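PDB 4XJW: sialidase B from Streptococcus pneumoniae serotype 4, which cleaves terminal sialic acids from oligosaccharides, glycoproteins and glycolipids as an intramolecular trans-sialidase of glycosyl hydrolase family 33. Local coordinates for residues N54-F64 / P138-D146. The protein carries 1 engineered substitution. Residues are numbered along the deposited sequence; the frame is centred on the assembly and turned at random.
Sequences NSKAGFKNNYF and PISNINGID
N54 packs its side chain against the type II turn I142-I145. CB lies 3.2 Å from G144 O; CG, turned anti to the backbone N (chi1 -179°), passes the same oxygen. At the tip, OD1 accepts from K56 N within its own segment, closing an Asx turn, while ND2 donates to N143 O at 3.1 Å. Asparagine suits this place because its short side chain ends in an amide offering both acceptor and donor. N143 O, lying in the plane of the N62 amide, also takes a straighter bond (166°) from N62 ND2 at 2.9 Å, so one carbonyl ties both ends of the 54-62 loop; N62 ND2 also bonds Q82 OE1. The positive phi at G144 is one glycine adopts readily. D146 OD1, a carboxylate oxygen able to serve two donors, accepts hydrogen bonds from S55 N and S55 OG (2.7 Å), both syn, from opposite faces of its plane. Isoleucine methyls suit the apolar end: I142 CD1 rests on F64 CB, and I139 CG2 covers the flat F64 ring, 3.8 Å from its centroid. Within the N-terminal, concanavalin-like domain, the contact joins the hairpin loop between strands 46-53 and 63-69 to the loop leading into strand 147-150, the other neighbour of strand 46-53.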
ATOM      1  N   ASN A  54      -7.885  -2.657  39.652  1.00 17.86           N
ATOM      2  CA  ASN A  54      -8.550  -2.723  40.942  1.00 22.10           C
ATOM      3  C   ASN A  54      -9.595  -3.818  40.794  1.00 17.60           C
ATOM      4  O   ASN A  54     -10.555  -3.670  40.035  1.00 18.62           O
ATOM      5  CB  ASN A  54      -9.213  -1.386  41.280  1.00 17.88           C
ATOM      6  CG  ASN A  54      -9.910  -1.399  42.639  1.00 19.24           C
ATOM      7  OD1 ASN A  54     -10.295  -2.451  43.148  1.00 20.03           O
ATOM      8  ND2 ASN A  54     -10.080  -0.220  43.220  1.00 22.95           N
ATOM      9  N   SER A  55      -9.409  -4.921  41.511  1.00 20.57           N
ATOM     10  CA  SER A  55     -10.267  -6.086  41.336  1.00 17.94           C
ATOM     11  C   SER A  55     -11.474  -6.108  42.274  1.00 19.47           C
ATOM     12  O   SER A  55     -12.228  -7.074  42.283  1.00 19.63           O
ATOM     13  CB  SER A  55      -9.468  -7.368  41.540  1.00 23.02           C
ATOM     14  OG  SER A  55      -9.045  -7.489  42.884  1.00 25.35           O
ATOM     15  N   LYS A  56     -11.658  -5.051  43.057  1.00 19.81           N
ATOM     16  CA  LYS A  56     -12.714  -5.041  44.070  1.00 23.97           C
ATOM     17  C   LYS A  56     -14.098  -4.770  43.495  1.00 23.13           C
ATOM     18  O   LYS A  56     -14.243  -4.090  42.476  1.00 21.36           O
ATOM     19  CB  LYS A  56     -12.393  -4.026  45.165  1.00 20.03           C
ATOM     20  CG  LYS A  56     -11.135  -4.370  45.945  1.00 27.90           C
ATOM     21  CD  LYS A  56     -10.907  -3.384  47.068  1.00 35.85           C
ATOM     22  CE  LYS A  56      -9.741  -3.812  47.946  1.00 41.64           C
ATOM     23  NZ  LYS A  56      -9.819  -3.187  49.300  1.00 38.07           N
ATOM     24  N   ALA A  57     -15.120  -5.302  44.162  1.00 23.19           N
ATOM     25  CA  ALA A  57     -16.499  -5.015  43.788  1.00 20.39           C
ATOM     26  C   ALA A  57     -16.701  -3.506  43.802  1.00 17.20           C
ATOM     27  O   ALA A  57     -16.212  -2.827  44.701  1.00 20.84           O
ATOM     28  CB  ALA A  57     -17.461  -5.691  44.752  1.00 25.59           C
ATOM     29  N   GLY A  58     -17.395  -2.984  42.794  1.00 16.97           N
ATOM     30  CA  GLY A  58     -17.647  -1.555  42.707  1.00 19.11           C
ATOM     31  C   GLY A  58     -16.602  -0.770  41.927  1.00 20.87           C
ATOM     32  O   GLY A  58     -16.775   0.429  41.697  1.00 18.86           O
ATOM     33  N   PHE A  59     -15.515  -1.430  41.526  1.00 19.88           N
ATOM     34  CA  PHE A  59     -14.425  -0.732  40.836  1.00 19.22           C
ATOM     35  C   PHE A  59     -14.069  -1.375  39.496  1.00 16.28           C
ATOM     36  O   PHE A  59     -12.891  -1.413  39.116  1.00 17.63           O
ATOM     37  CB  PHE A  59     -13.185  -0.656  41.735  1.00 18.31           C
ATOM     38  CG  PHE A  59     -13.384   0.189  42.963  1.00 22.13           C
ATOM     39  CD1 PHE A  59     -13.121   1.550  42.929  1.00 23.01           C
ATOM     40  CD2 PHE A  59     -13.857  -0.375  44.141  1.00 22.99           C
ATOM     41  CE1 PHE A  59     -13.313   2.341  44.055  1.00 25.75           C
ATOM     42  CE2 PHE A  59     -14.046   0.406  45.272  1.00 22.95           C
ATOM     43  CZ  PHE A  59     -13.776   1.765  45.230  1.00 26.90           C
ATOM     44  N   LYS A  60     -15.076  -1.869  38.779  1.00 16.80           N
ATOM     45  CA  LYS A  60     -14.815  -2.632  37.566  1.00 18.41           C
ATOM     46  C   LYS A  60     -14.243  -1.774  36.442  1.00 19.13           C
ATOM     47  O   LYS A  60     -13.680  -2.311  35.494  1.00 18.10           O
ATOM     48  CB  LYS A  60     -16.060  -3.383  37.094  1.00 19.99           C
ATOM     49  CG  LYS A  60     -17.057  -2.528  36.354  1.00 19.35           C
ATOM     50  CD  LYS A  60     -18.200  -3.386  35.839  1.00 20.34           C
ATOM     51  CE  LYS A  60     -19.017  -2.627  34.811  1.00 27.79           C
ATOM     52  NZ  LYS A  60     -19.247  -1.224  35.229  1.00 36.77           N
ATOM     53  N   ASN A  61     -14.383  -0.453  36.544  1.00 15.00           N
ATOM     54  CA  ASN A  61     -13.834   0.446  35.530  1.00 19.05           C
ATOM     55  C   ASN A  61     -12.538   1.114  35.965  1.00 15.70           C
ATOM     56  O   ASN A  61     -12.215   2.221  35.533  1.00 16.87           O
ATOM     57  CB  ASN A  61     -14.879   1.489  35.119  1.00 15.91           C
ATOM     58  CG  ASN A  61     -16.093   0.863  34.484  1.00 19.67           C
ATOM     59  OD1 ASN A  61     -16.017  -0.238  33.931  1.00 17.23           O
ATOM     60  ND2 ASN A  61     -17.232   1.552  34.568  1.00 19.84           N
ATOM     61  N   ASN A  62     -11.801   0.437  36.839  1.00 13.23           N
ATOM     62  CA  ASN A  62     -10.503   0.909  37.263  1.00 14.87           C
ATOM     63  C   ASN A  62      -9.454  -0.102  36.845  1.00 16.65           C
ATOM     64  O   ASN A  62      -9.119  -1.011  37.614  1.00 17.32           O
ATOM     65  CB  ASN A  62     -10.447   1.081  38.785  1.00 17.40           C
ATOM     66  CG  ASN A  62     -11.096   2.363  39.261  1.00 17.00           C
ATOM     67  OD1 ASN A  62     -12.055   2.857  38.666  1.00 17.37           O
ATOM     68  ND2 ASN A  62     -10.569   2.913  40.357  1.00 18.04           N
ATOM     69  N   TYR A  63      -8.938   0.040  35.624  1.00 13.22           N
ATOM     70  CA  TYR A  63      -7.917  -0.881  35.135  1.00 16.22           C
ATOM     71  C   TYR A  63      -7.155  -0.353  33.938  1.00 15.80           C
ATOM     72  O   TYR A  63      -7.607   0.560  33.241  1.00 14.83           O
ATOM     73  CB  TYR A  63      -8.506  -2.253  34.786  1.00 15.95           C
ATOM     74  CG  TYR A  63      -9.459  -2.264  33.610  1.00 11.82           C
ATOM     75  CD1 TYR A  63     -10.818  -2.063  33.800  1.00 16.22           C
ATOM     76  CD2 TYR A  63      -9.006  -2.502  32.314  1.00 14.91           C
ATOM     77  CE1 TYR A  63     -11.691  -2.087  32.749  1.00 13.33           C
ATOM     78  CE2 TYR A  63      -9.893  -2.522  31.243  1.00 14.62           C
ATOM     79  CZ  TYR A  63     -11.234  -2.315  31.472  1.00 16.67           C
ATOM     80  OH  TYR A  63     -12.132  -2.328  30.428  1.00 17.97           O
ATOM     81  N   PHE A  64      -5.986  -0.954  33.740  1.00 13.59           N
ATOM     82  CA  PHE A  64      -5.178  -0.791  32.547  1.00 14.49           C
ATOM     83  C   PHE A  64      -5.103  -2.141  31.862  1.00 14.18           C
ATOM     84  O   PHE A  64      -4.961  -3.177  32.517  1.00 16.66           O
ATOM     85  CB  PHE A  64      -3.777  -0.345  32.924  1.00 13.75           C
ATOM     86  CG  PHE A  64      -2.779  -0.461  31.797  1.00 13.56           C
ATOM     87  CD1 PHE A  64      -2.865   0.379  30.697  1.00 13.83           C
ATOM     88  CD2 PHE A  64      -1.757  -1.401  31.845  1.00 13.90           C
ATOM     89  CE1 PHE A  64      -1.948   0.289  29.661  1.00 13.05           C
ATOM     90  CE2 PHE A  64      -0.834  -1.503  30.810  1.00 14.67           C
ATOM     91  CZ  PHE A  64      -0.940  -0.663  29.716  1.00 14.72           C
ATOM     92  N   PRO A 138      -1.291   7.895  34.922  1.00 19.33           N
ATOM     93  CA  PRO A 138      -0.225   6.907  35.105  1.00 19.68           C
ATOM     94  C   PRO A 138      -0.844   5.537  35.350  1.00 18.82           C
ATOM     95  O   PRO A 138      -1.813   5.444  36.110  1.00 22.99           O
ATOM     96  CB  PRO A 138       0.487   7.400  36.366  1.00 18.92           C
ATOM     97  CG  PRO A 138       0.162   8.865  36.450  1.00 20.35           C
ATOM     98  CD  PRO A 138      -1.233   8.980  35.924  1.00 19.61           C
ATOM     99  N   ILE A 139      -0.326   4.493  34.713  1.00 19.22           N
ATOM    100  CA  ILE A 139      -0.925   3.173  34.877  1.00 20.70           C
ATOM    101  C   ILE A 139      -0.753   2.675  36.313  1.00 22.96           C
ATOM    102  O   ILE A 139      -1.547   1.877  36.800  1.00 31.00           O
ATOM    103  CB  ILE A 139      -0.385   2.125  33.860  1.00 22.02           C
ATOM    104  CG1 ILE A 139       1.099   1.851  34.093  1.00 20.47           C
ATOM    105  CG2 ILE A 139      -0.631   2.575  32.431  1.00 18.53           C
ATOM    106  CD1 ILE A 139       1.663   0.735  33.220  1.00 25.51           C
ATOM    107  N   SER A 140       0.267   3.184  36.997  1.00 22.99           N
ATOM    108  CA  SER A 140       0.522   2.824  38.386  1.00 25.53           C
ATOM    109  C   SER A 140      -0.349   3.604  39.368  1.00 24.35           C
ATOM    110  O   SER A 140      -0.344   3.323  40.566  1.00 27.57           O
ATOM    111  CB  SER A 140       1.984   3.097  38.719  1.00 27.41           C
ATOM    112  OG  SER A 140       2.260   4.477  38.557  1.00 28.81           O
ATOM    113  N   ASN A 141      -1.083   4.598  38.881  1.00 23.33           N
ATOM    114  CA  ASN A 141      -1.854   5.432  39.791  1.00 24.76           C
ATOM    115  C   ASN A 141      -3.360   5.282  39.618  1.00 23.75           C
ATOM    116  O   ASN A 141      -4.137   6.132  40.057  1.00 25.35           O
ATOM    117  CB  ASN A 141      -1.438   6.901  39.684  1.00 24.86           C
ATOM    118  CG  ASN A 141      -1.845   7.713  40.906  1.00 36.24           C
ATOM    119  OD1 ASN A 141      -1.775   7.228  42.038  1.00 36.16           O
ATOM    120  ND2 ASN A 141      -2.282   8.944  40.680  1.00 35.93           N
ATOM    121  N   ILE A 142      -3.780   4.196  38.979  1.00 20.18           N
ATOM    122  CA  ILE A 142      -5.203   3.888  38.930  1.00 20.47           C
ATOM    123  C   ILE A 142      -5.674   3.546  40.350  1.00 21.08           C
ATOM    124  O   ILE A 142      -5.064   2.723  41.036  1.00 18.26           O
ATOM    125  CB  ILE A 142      -5.511   2.761  37.926  1.00 21.63           C
ATOM    126  CG1 ILE A 142      -5.243   3.246  36.499  1.00 22.10           C
ATOM    127  CG2 ILE A 142      -6.942   2.284  38.062  1.00 20.84           C
ATOM    128  CD1 ILE A 142      -5.090   2.130  35.482  1.00 22.36           C
ATOM    129  N   ASN A 143      -6.732   4.213  40.800  1.00 23.22           N
ATOM    130  CA  ASN A 143      -7.176   4.090  42.188  1.00 21.19           C
ATOM    131  C   ASN A 143      -7.473   2.655  42.600  1.00 20.49           C
ATOM    132  O   ASN A 143      -8.307   1.985  41.992  1.00 18.91           O
ATOM    133  CB  ASN A 143      -8.404   4.964  42.439  1.00 20.57           C
ATOM    134  CG  ASN A 143      -8.772   5.035  43.916  1.00 23.60           C
ATOM    135  OD1 ASN A 143      -7.895   5.065  44.786  1.00 29.12           O
ATOM    136  ND2 ASN A 143     -10.067   5.045  44.205  1.00 25.60           N
ATOM    137  N   GLY A 144      -6.765   2.181  43.619  1.00 19.43           N
ATOM    138  CA  GLY A 144      -7.041   0.872  44.183  1.00 20.77           C
ATOM    139  C   GLY A 144      -6.544  -0.340  43.416  1.00 24.55           C
ATOM    140  O   GLY A 144      -7.015  -1.448  43.657  1.00 21.82           O
ATOM    141  N   ILE A 145      -5.605  -0.146  42.491  1.00 23.24           N
ATOM    142  CA  ILE A 145      -5.003  -1.284  41.803  1.00 21.07           C
ATOM    143  C   ILE A 145      -4.482  -2.303  42.820  1.00 23.00           C
ATOM    144  O   ILE A 145      -3.799  -1.933  43.778  1.00 23.75           O
ATOM    145  CB  ILE A 145      -3.864  -0.853  40.844  1.00 22.94           C
ATOM    146  CG1 ILE A 145      -4.436  -0.476  39.475  1.00 23.76           C
ATOM    147  CG2 ILE A 145      -2.864  -1.976  40.657  1.00 25.15           C
ATOM    148  CD1 ILE A 145      -3.373  -0.041  38.488  1.00 34.40           C
ATOM    149  N   ASP A 146      -4.849  -3.568  42.628  1.00 20.52           N
ATOM    150  CA  ASP A 146      -4.434  -4.639  43.529  1.00 20.90           C
ATOM    151  C   ASP A 146      -4.158  -5.962  42.818  1.00 22.64           C
ATOM    152  O   ASP A 146      -3.895  -6.975  43.463  1.00 23.94           O
ATOM    153  CB  ASP A 146      -5.469  -4.843  44.654  1.00 20.84           C
ATOM    154  CG  ASP A 146      -6.869  -5.184  44.138  1.00 25.19           C
ATOM    155  OD1 ASP A 146      -7.022  -5.716  43.017  1.00 21.44           O
ATOM    156  OD2 ASP A 146      -7.840  -4.926  44.886  1.00 32.93           O
TER